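Local coordinates for protein transcription termination factor FttA (Pyrococcus horikoshii, PDB 3AF5) that probably terminates transcription genome-wide by cutting nascent RNA at the exit channel of RNA polymerase, as a zinc-dependent nuclease of the metallo-beta-lactamase superfamily, at residues Asn357-Ile362 with Phe383-Thr388; Leu389-Thr394 with Glu612-Val617. All blocks are in the same frame, centred on the assembly; numbering follows the deposited sequence.

How the contacts relate
Going from the N terminus, strand 349-355 ends in a turn through 357-361 that leads into strand 362-364. The chain then wanders off through a largely loop excursion and comes back at 383-388, where contact 1 closes it against the turn. Strand 388-392 follows directly, so contact 2 opens as contact 1 ends: 389-394 waits for 612-617, more than two hundred residues on. The two loops are thus in series, neither nested nor crossed. Together they place three neighbouring strands of one mixed sheet, 362-364, 388-392 and 613-617. E387 of contact 1 and E612 of contact 2 bind the same zinc ion, and T388 OG1 probably accepts a hydrogen bond from R613 NE.

Contact 1 (Asn357-Ile362 with Phe383-Thr388); sequences NGLHNI and FPRLET. With ZN (zinc ion), chain M.
R385 is the first residue of 383-388 to grip the turn 357-362. Its chain bends at chi2 and again at chi3, which lays the guanidinium against the backbone of N357 and G358. NE donates to G358 O at 3.2 Å; the acceptor lies close to the guanidinium plane, yet the donor stands well above the carbonyl plane. NH1 passes close beside G358 CA, at the edge of the guanidinium. The turn itself is an Asx turn, with N357 OD1 accepting from L359 N, and the methyl L359 CD1 reaches obliquely to the guanidinium.

L386 turns its side chain to P609, though CD1 still touches N361 O at 3.7 Å. That same carbonyl oxygen receives two backbone donors, the first of them E387 N. Here the chain joins the mixed sheet of the metallo-beta-lactamase domain, coming in alongside strand 362-364.

The side chain of E387 runs out with CG anti to the backbone N (chi1 169°), alongside H360, and its carboxylate comes to the edge of the imidazole, the two planes 60° apart. H360 ND1 makes weak hydrogen bonds to both oxygens, about equally long, that to E387 OE2 being 2.8 Å. E387 OE1 also binds a zinc ion at 2.0 Å, a metal shared with E612 and away from the paired-zinc site; the cation would probably draw negative charge toward OE1.

T388 N is the second donor to N361 O, at 2.8 Å, and T388 forms a parallel bridge with I362 at the start of strands 362-364 and 388-392. A water donates to E387 OE2 and, weakly, to H360 O, and also hydrogen-bonds with T388 OG1. I362 CG2 packs 4.2 Å from T388 CB, the two side chains pointing the same way.

Contact 2 (Leu389-Thr394 with Glu612-Val617); sequences LVMEST and ERIITV. With ZN (zinc ion), chain M.
V390 and V617 meet on one face of the sheet, methyl to methyl, with V390 CG1 3.9 Å from V617 CG2. The side chains approach at a slant, two residues out of register, and V390 CG2 lies by I615 CB on the same face. V617 CG2 sits between its own backbone N and carbonyl carbon, and from there it also rests on M391 O. On the other face L389 CB packs on I614 CG1, while M391, with CG between the backbone N and the carbonyl carbon (chi1 74°) and the chain extended at chi2, brings SD across to I614 CG2 at 3.9 Å. Helix 597-606 covers L389, M391 and I614 through Y603, L600 and V604, and helix 621-635 covers T616 through L627 and A628.

Strands 389-392 and 613-617 run parallel, their axes 4.6 Å apart and 28° off alignment. They belong to the mixed sheet of the metallo-beta-lactamase fold, to which the C-terminal part of the chain thus returns after the Beta-Casp region. Their backbone ladder alternates from strand to strand: L389 N to R613 O, I615 N to L389 O, M391 N to I615 O, and V617 N to M391 O at 2.8 Å.

Past the strand end S393 OG donates to V617 O at 2.9 Å, from a position tilted out of the carbonyl plane; the same hydroxyl oxygen touches T616 CB, whereas T616 OG1 is hydrogen-bonded to C624 O. E392 OE1 takes the T394 hydroxyl, OG1, from above the carboxylate plane at 2.7 Å, and E392 OE2 accepts from F368 N and H594 ND1. These bonds fix the carboxylate next to D367, a ligand of the paired zinc ions, just as V617 leads directly into the ligand H618. E612 OE2 binds a zinc ion at 2.3 Å, far from the paired zinc ions at the other end.

Contact 1 (Asn357-Ile362 with Phe383-Thr388)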
ATOM      1  N   ASN A 357      26.503  -8.389  -5.205  1.00 56.63           N
ATOM      2  CA  ASN A 357      27.445  -7.610  -6.010  1.00 60.03           C
ATOM      3  C   ASN A 357      26.793  -6.508  -6.835  1.00 59.15           C
ATOM      4  O   ASN A 357      27.439  -5.528  -7.183  1.00 60.73           O
ATOM      5  CB  ASN A 357      28.247  -8.538  -6.933  1.00 63.86           C
ATOM      6  CG  ASN A 357      27.358  -9.511  -7.703  1.00 68.14           C
ATOM      7  OD1 ASN A 357      26.439  -9.102  -8.419  1.00 68.54           O
ATOM      8  ND2 ASN A 357      27.633 -10.808  -7.555  1.00 70.02           N
ATOM      9  N   GLY A 358      25.518  -6.670  -7.156  1.00 58.07           N
ATOM     10  CA  GLY A 358      24.833  -5.652  -7.931  1.00 57.24           C
ATOM     11  C   GLY A 358      24.705  -6.020  -9.391  1.00 56.48           C
ATOM     12  O   GLY A 358      24.081  -5.302 -10.176  1.00 56.63           O
ATOM     13  N   LEU A 359      25.292  -7.152  -9.756  1.00 55.64           N
ATOM     14  CA  LEU A 359      25.250  -7.621 -11.133  1.00 54.74           C
ATOM     15  C   LEU A 359      24.035  -8.485 -11.426  1.00 54.15           C
ATOM     16  O   LEU A 359      23.868  -8.950 -12.553  1.00 53.17           O
ATOM     17  CB  LEU A 359      26.523  -8.404 -11.466  1.00 54.12           C
ATOM     18  CG  LEU A 359      27.791  -7.601 -11.767  1.00 53.81           C
ATOM     19  CD1 LEU A 359      28.087  -6.604 -10.646  1.00 53.07           C
ATOM     20  CD2 LEU A 359      28.948  -8.583 -11.948  1.00 55.38           C
ATOM     21  N   HIS A 360      23.185  -8.698 -10.422  1.00 54.24           N
ATOM     22  CA  HIS A 360      21.992  -9.525 -10.613  1.00 53.26           C
ATOM     23  C   HIS A 360      20.740  -8.942  -9.952  1.00 51.11           C
ATOM     24  O   HIS A 360      19.931  -9.677  -9.400  1.00 50.32           O
ATOM     25  CB  HIS A 360      22.262 -10.934 -10.078  1.00 54.34           C
ATOM     26  CG  HIS A 360      23.461 -11.587 -10.691  1.00 56.08           C
ATOM     27  ND1 HIS A 360      23.446 -12.133 -11.958  1.00 56.43           N
ATOM     28  CD2 HIS A 360      24.728 -11.731 -10.233  1.00 57.15           C
ATOM     29  CE1 HIS A 360      24.653 -12.584 -12.254  1.00 57.32           C
ATOM     30  NE2 HIS A 360      25.450 -12.352 -11.225  1.00 57.31           N
ATOM     31  N   ASN A 361      20.582  -7.622 -10.036  1.00 49.70           N
ATOM     32  CA  ASN A 361      19.439  -6.929  -9.441  1.00 46.95           C
ATOM     33  C   ASN A 361      18.073  -7.310 -10.005  1.00 45.89           C
ATOM     34  O   ASN A 361      17.922  -7.603 -11.201  1.00 44.26           O
ATOM     35  CB  ASN A 361      19.630  -5.423  -9.560  1.00 46.18           C
ATOM     36  CG  ASN A 361      20.733  -4.921  -8.669  1.00 47.45           C
ATOM     37  OD1 ASN A 361      21.058  -3.731  -8.670  1.00 45.09           O
ATOM     38  ND2 ASN A 361      21.319  -5.833  -7.887  1.00 46.01           N
ATOM     39  N   ILE A 362      17.077  -7.282  -9.123  1.00 43.00           N
ATOM     40  CA  ILE A 362      15.713  -7.638  -9.482  1.00 41.11           C
ATOM     41  C   ILE A 362      14.736  -6.502  -9.223  1.00 39.46           C
ATOM     42  O   ILE A 362      14.783  -5.852  -8.175  1.00 41.30           O
ATOM     43  CB  ILE A 362      15.225  -8.838  -8.650  1.00 42.18           C
ATOM     44  CG1 ILE A 362      16.340  -9.872  -8.527  1.00 43.08           C
ATOM     45  CG2 ILE A 362      13.991  -9.455  -9.296  1.00 39.72           C
ATOM     46  CD1 ILE A 362      15.971 -11.072  -7.664  1.00 45.57           C
ATOM     47  N   PHE A 383      15.885   2.852 -13.523  1.00 48.32           N
ATOM     48  CA  PHE A 383      16.533   2.238 -12.364  1.00 50.44           C
ATOM     49  C   PHE A 383      18.049   2.367 -12.440  1.00 52.33           C
ATOM     50  O   PHE A 383      18.606   2.720 -13.482  1.00 51.89           O
ATOM     51  CB  PHE A 383      16.176   0.747 -12.290  1.00 48.28           C
ATOM     52  CG  PHE A 383      14.710   0.483 -12.168  1.00 47.04           C
ATOM     53  CD1 PHE A 383      14.095   0.471 -10.920  1.00 46.42           C
ATOM     54  CD2 PHE A 383      13.930   0.287 -13.305  1.00 44.06           C
ATOM     55  CE1 PHE A 383      12.723   0.272 -10.806  1.00 44.67           C
ATOM     56  CE2 PHE A 383      12.567   0.090 -13.199  1.00 43.70           C
ATOM     57  CZ  PHE A 383      11.959   0.083 -11.949  1.00 43.65           C
ATOM     58  N   PRO A 384      18.739   2.093 -11.324  1.00 54.34           N
ATOM     59  CA  PRO A 384      20.197   2.192 -11.368  1.00 56.20           C
ATOM     60  C   PRO A 384      20.752   1.026 -12.201  1.00 57.43           C
ATOM     61  O   PRO A 384      21.160   1.215 -13.354  1.00 59.82           O
ATOM     62  CB  PRO A 384      20.592   2.114  -9.892  1.00 56.39           C
ATOM     63  CG  PRO A 384      19.501   1.264  -9.289  1.00 56.39           C
ATOM     64  CD  PRO A 384      18.263   1.829  -9.952  1.00 55.95           C
ATOM     65  N   ARG A 385      20.754  -0.171 -11.615  1.00 55.28           N
ATOM     66  CA  ARG A 385      21.243  -1.377 -12.279  1.00 53.38           C
ATOM     67  C   ARG A 385      20.102  -2.392 -12.253  1.00 52.14           C
ATOM     68  O   ARG A 385      19.368  -2.478 -11.271  1.00 54.64           O
ATOM     69  CB  ARG A 385      22.481  -1.914 -11.549  1.00 53.72           C
ATOM     70  CG  ARG A 385      23.791  -1.615 -12.277  1.00 56.87           C
ATOM     71  CD  ARG A 385      24.935  -1.241 -11.333  1.00 60.86           C
ATOM     72  NE  ARG A 385      25.402  -2.351 -10.500  1.00 63.85           N
ATOM     73  CZ  ARG A 385      26.387  -2.257  -9.606  1.00 63.71           C
ATOM     74  NH1 ARG A 385      26.749  -3.313  -8.891  1.00 62.64           N
ATOM     75  NH2 ARG A 385      27.016  -1.103  -9.425  1.00 65.69           N
ATOM     76  N   LEU A 386      19.943  -3.168 -13.317  1.00 48.45           N
ATOM     77  CA  LEU A 386      18.838  -4.109 -13.360  1.00 44.32           C
ATOM     78  C   LEU A 386      19.020  -5.311 -14.276  1.00 41.59           C
ATOM     79  O   LEU A 386      19.110  -5.164 -15.483  1.00 40.95           O
ATOM     80  CB  LEU A 386      17.570  -3.362 -13.786  1.00 44.85           C
ATOM     81  CG  LEU A 386      16.308  -4.202 -14.003  1.00 45.45           C
ATOM     82  CD1 LEU A 386      15.916  -4.817 -12.676  1.00 44.14           C
ATOM     83  CD2 LEU A 386      15.172  -3.351 -14.570  1.00 42.62           C
ATOM     84  N   GLU A 387      19.041  -6.507 -13.702  1.00 40.68           N
ATOM     85  CA  GLU A 387      19.174  -7.714 -14.507  1.00 40.32           C
ATOM     86  C   GLU A 387      17.813  -8.382 -14.760  1.00 38.36           C
ATOM     87  O   GLU A 387      17.464  -8.654 -15.908  1.00 37.49           O
ATOM     88  CB  GLU A 387      20.135  -8.714 -13.839  1.00 39.71           C
ATOM     89  CG  GLU A 387      20.122 -10.103 -14.476  1.00 43.91           C
ATOM     90  CD  GLU A 387      21.145 -11.074 -13.860  1.00 48.29           C
ATOM     91  OE1 GLU A 387      22.281 -11.174 -14.382  1.00 49.16           O
ATOM     92  OE2 GLU A 387      20.816 -11.738 -12.847  1.00 49.45           O
ATOM     93  N   THR A 388      17.039  -8.609 -13.700  1.00 36.20           N
ATOM     94  CA  THR A 388      15.747  -9.292 -13.827  1.00 34.53           C
ATOM     95  C   THR A 388      14.494  -8.478 -13.501  1.00 34.18           C
ATOM     96  O   THR A 388      14.370  -7.906 -12.418  1.00 34.83           O
ATOM     97  CB  THR A 388      15.721 -10.550 -12.932  1.00 35.76           C
ATOM     98  OG1 THR A 388      16.812 -11.415 -13.289  1.00 35.71           O
ATOM     99  CG2 THR A 388      14.390 -11.294 -13.084  1.00 33.65           C
TER
HETATM  100 ZN    ZN M 663      23.540 -11.270 -15.962  1.00149.12          ZN
HETATM  101  O   HOH W   1      18.712 -11.112 -11.567  1.00 31.45           O

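Contact 2 (Leu389-Thr394 with Glu612-Val617)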
ATOM      1  N   LEU A 389      13.550  -8.457 -14.433  1.00 32.62           N
ATOM      2  CA  LEU A 389      12.302  -7.736 -14.230  1.00 31.90           C
ATOM      3  C   LEU A 389      11.110  -8.681 -14.084  1.00 31.48           C
ATOM      4  O   LEU A 389      10.808  -9.448 -15.000  1.00 31.23           O
ATOM      5  CB  LEU A 389      12.027  -6.798 -15.402  1.00 30.82           C
ATOM      6  CG  LEU A 389      10.723  -6.001 -15.289  1.00 32.41           C
ATOM      7  CD1 LEU A 389      10.837  -4.995 -14.138  1.00 31.32           C
ATOM      8  CD2 LEU A 389      10.440  -5.274 -16.608  1.00 31.59           C
ATOM      9  N   VAL A 390      10.451  -8.635 -12.927  1.00 31.12           N
ATOM     10  CA  VAL A 390       9.260  -9.450 -12.675  1.00 30.26           C
ATOM     11  C   VAL A 390       8.097  -8.477 -12.844  1.00 29.25           C
ATOM     12  O   VAL A 390       8.005  -7.499 -12.102  1.00 28.17           O
ATOM     13  CB  VAL A 390       9.226 -10.011 -11.228  1.00 31.66           C
ATOM     14  CG1 VAL A 390       7.966 -10.848 -11.032  1.00 31.52           C
ATOM     15  CG2 VAL A 390      10.470 -10.865 -10.955  1.00 31.33           C
ATOM     16  N   MET A 391       7.220  -8.727 -13.814  1.00 27.84           N
ATOM     17  CA  MET A 391       6.102  -7.822 -14.058  1.00 29.08           C
ATOM     18  C   MET A 391       4.740  -8.522 -14.140  1.00 29.50           C
ATOM     19  O   MET A 391       4.667  -9.718 -14.408  1.00 30.72           O
ATOM     20  CB  MET A 391       6.356  -7.038 -15.350  1.00 30.84           C
ATOM     21  CG  MET A 391       6.177  -7.857 -16.617  1.00 31.94           C
ATOM     22  SD  MET A 391       6.728  -6.984 -18.107  1.00 33.45           S
ATOM     23  CE  MET A 391       5.437  -5.738 -18.266  1.00 31.96           C
ATOM     24  N   GLU A 392       3.672  -7.759 -13.906  1.00 28.00           N
ATOM     25  CA  GLU A 392       2.309  -8.262 -13.944  1.00 28.78           C
ATOM     26  C   GLU A 392       1.798  -8.453 -15.378  1.00 29.48           C
ATOM     27  O   GLU A 392       2.305  -7.850 -16.322  1.00 29.68           O
ATOM     28  CB  GLU A 392       1.379  -7.301 -13.204  1.00 32.04           C
ATOM     29  CG  GLU A 392       1.214  -5.920 -13.871  1.00 34.35           C
ATOM     30  CD  GLU A 392      -0.204  -5.370 -13.719  1.00 36.44           C
ATOM     31  OE1 GLU A 392      -1.145  -5.973 -14.279  1.00 37.14           O
ATOM     32  OE2 GLU A 392      -0.389  -4.344 -13.028  1.00 38.12           O
ATOM     33  N   SER A 393       0.761  -9.270 -15.525  1.00 29.75           N
ATOM     34  CA  SER A 393       0.198  -9.571 -16.837  1.00 30.28           C
ATOM     35  C   SER A 393      -1.314  -9.505 -16.825  1.00 29.90           C
ATOM     36  O   SER A 393      -1.954 -10.108 -17.677  1.00 30.86           O
ATOM     37  CB  SER A 393       0.602 -10.988 -17.262  1.00 30.31           C
ATOM     38  OG  SER A 393       1.980 -11.226 -17.016  1.00 34.52           O
ATOM     39  N   THR A 394      -1.893  -8.794 -15.864  1.00 30.51           N
ATOM     40  CA  THR A 394      -3.344  -8.724 -15.777  1.00 31.14           C
ATOM     41  C   THR A 394      -3.991  -8.539 -17.143  1.00 31.95           C
ATOM     42  O   THR A 394      -5.009  -9.158 -17.427  1.00 34.96           O
ATOM     43  CB  THR A 394      -3.806  -7.596 -14.848  1.00 30.52           C
ATOM     44  OG1 THR A 394      -3.098  -7.678 -13.607  1.00 30.35           O
ATOM     45  CG2 THR A 394      -5.296  -7.732 -14.568  1.00 28.91           C
ATOM     46  N   GLU A 612      18.022  -8.140 -18.673  1.00 44.52           N
ATOM     47  CA  GLU A 612      18.534  -9.300 -19.391  1.00 47.51           C
ATOM     48  C   GLU A 612      17.513 -10.423 -19.356  1.00 45.11           C
ATOM     49  O   GLU A 612      17.584 -11.373 -20.133  1.00 44.73           O
ATOM     50  CB  GLU A 612      19.847  -9.783 -18.763  1.00 53.33           C
ATOM     51  CG  GLU A 612      21.049  -8.893 -19.087  1.00 62.24           C
ATOM     52  CD  GLU A 612      22.304  -9.247 -18.290  1.00 67.90           C
ATOM     53  OE1 GLU A 612      23.390  -8.711 -18.629  1.00 69.87           O
ATOM     54  OE2 GLU A 612      22.207 -10.049 -17.326  1.00 70.09           O
ATOM     55  N   ARG A 613      16.549 -10.293 -18.456  1.00 42.94           N
ATOM     56  CA  ARG A 613      15.518 -11.302 -18.296  1.00 40.66           C
ATOM     57  C   ARG A 613      14.214 -10.699 -17.767  1.00 38.60           C
ATOM     58  O   ARG A 613      14.235  -9.801 -16.931  1.00 39.38           O
ATOM     59  CB  ARG A 613      16.054 -12.375 -17.346  1.00 41.53           C
ATOM     60  CG  ARG A 613      15.030 -13.281 -16.747  1.00 44.72           C
ATOM     61  CD  ARG A 613      15.702 -14.460 -16.064  1.00 50.71           C
ATOM     62  NE  ARG A 613      16.810 -14.068 -15.195  1.00 54.58           N
ATOM     63  CZ  ARG A 613      18.088 -14.341 -15.451  1.00 56.98           C
ATOM     64  NH1 ARG A 613      18.412 -15.005 -16.553  1.00 58.09           N
ATOM     65  NH2 ARG A 613      19.040 -13.958 -14.606  1.00 56.27           N
ATOM     66  N   ILE A 614      13.081 -11.177 -18.272  1.00 36.32           N
ATOM     67  CA  ILE A 614      11.778 -10.698 -17.808  1.00 34.49           C
ATOM     68  C   ILE A 614      10.872 -11.876 -17.432  1.00 34.56           C
ATOM     69  O   ILE A 614      10.707 -12.825 -18.209  1.00 33.94           O
ATOM     70  CB  ILE A 614      11.066  -9.846 -18.882  1.00 31.56           C
ATOM     71  CG1 ILE A 614      11.780  -8.499 -19.038  1.00 32.42           C
ATOM     72  CG2 ILE A 614       9.612  -9.621 -18.494  1.00 30.15           C
ATOM     73  CD1 ILE A 614      11.280  -7.659 -20.229  1.00 29.83           C
ATOM     74  N   ILE A 615      10.288 -11.811 -16.240  1.00 33.60           N
ATOM     75  CA  ILE A 615       9.394 -12.863 -15.763  1.00 34.52           C
ATOM     76  C   ILE A 615       7.967 -12.342 -15.609  1.00 34.58           C
ATOM     77  O   ILE A 615       7.712 -11.451 -14.806  1.00 36.20           O
ATOM     78  CB  ILE A 615       9.901 -13.413 -14.424  1.00 34.19           C
ATOM     79  CG1 ILE A 615      11.300 -13.982 -14.634  1.00 35.76           C
ATOM     80  CG2 ILE A 615       8.981 -14.490 -13.901  1.00 32.78           C
ATOM     81  CD1 ILE A 615      11.971 -14.398 -13.371  1.00 43.29           C
ATOM     82  N   THR A 616       7.043 -12.891 -16.391  1.00 34.01           N
ATOM     83  CA  THR A 616       5.651 -12.456 -16.339  1.00 33.94           C
ATOM     84  C   THR A 616       4.824 -13.219 -15.308  1.00 34.41           C
ATOM     85  O   THR A 616       4.829 -14.456 -15.268  1.00 35.43           O
ATOM     86  CB  THR A 616       4.962 -12.619 -17.698  1.00 34.54           C
ATOM     87  OG1 THR A 616       4.949 -14.005 -18.050  1.00 33.56           O
ATOM     88  CG2 THR A 616       5.688 -11.815 -18.769  1.00 33.68           C
ATOM     89  N   VAL A 617       4.093 -12.469 -14.493  1.00 31.42           N
ATOM     90  CA  VAL A 617       3.269 -13.054 -13.448  1.00 29.51           C
ATOM     91  C   VAL A 617       1.977 -12.273 -13.311  1.00 30.53           C
ATOM     92  O   VAL A 617       1.684 -11.379 -14.105  1.00 31.35           O
ATOM     93  CB  VAL A 617       3.960 -12.968 -12.075  1.00 28.09           C
ATOM     94  CG1 VAL A 617       5.280 -13.694 -12.094  1.00 24.39           C
ATOM     95  CG2 VAL A 617       4.144 -11.499 -11.699  1.00 23.74           C
TER
HETATM   96 ZN    ZN M 663      23.540 -11.270 -15.962  1.00149.12          ZN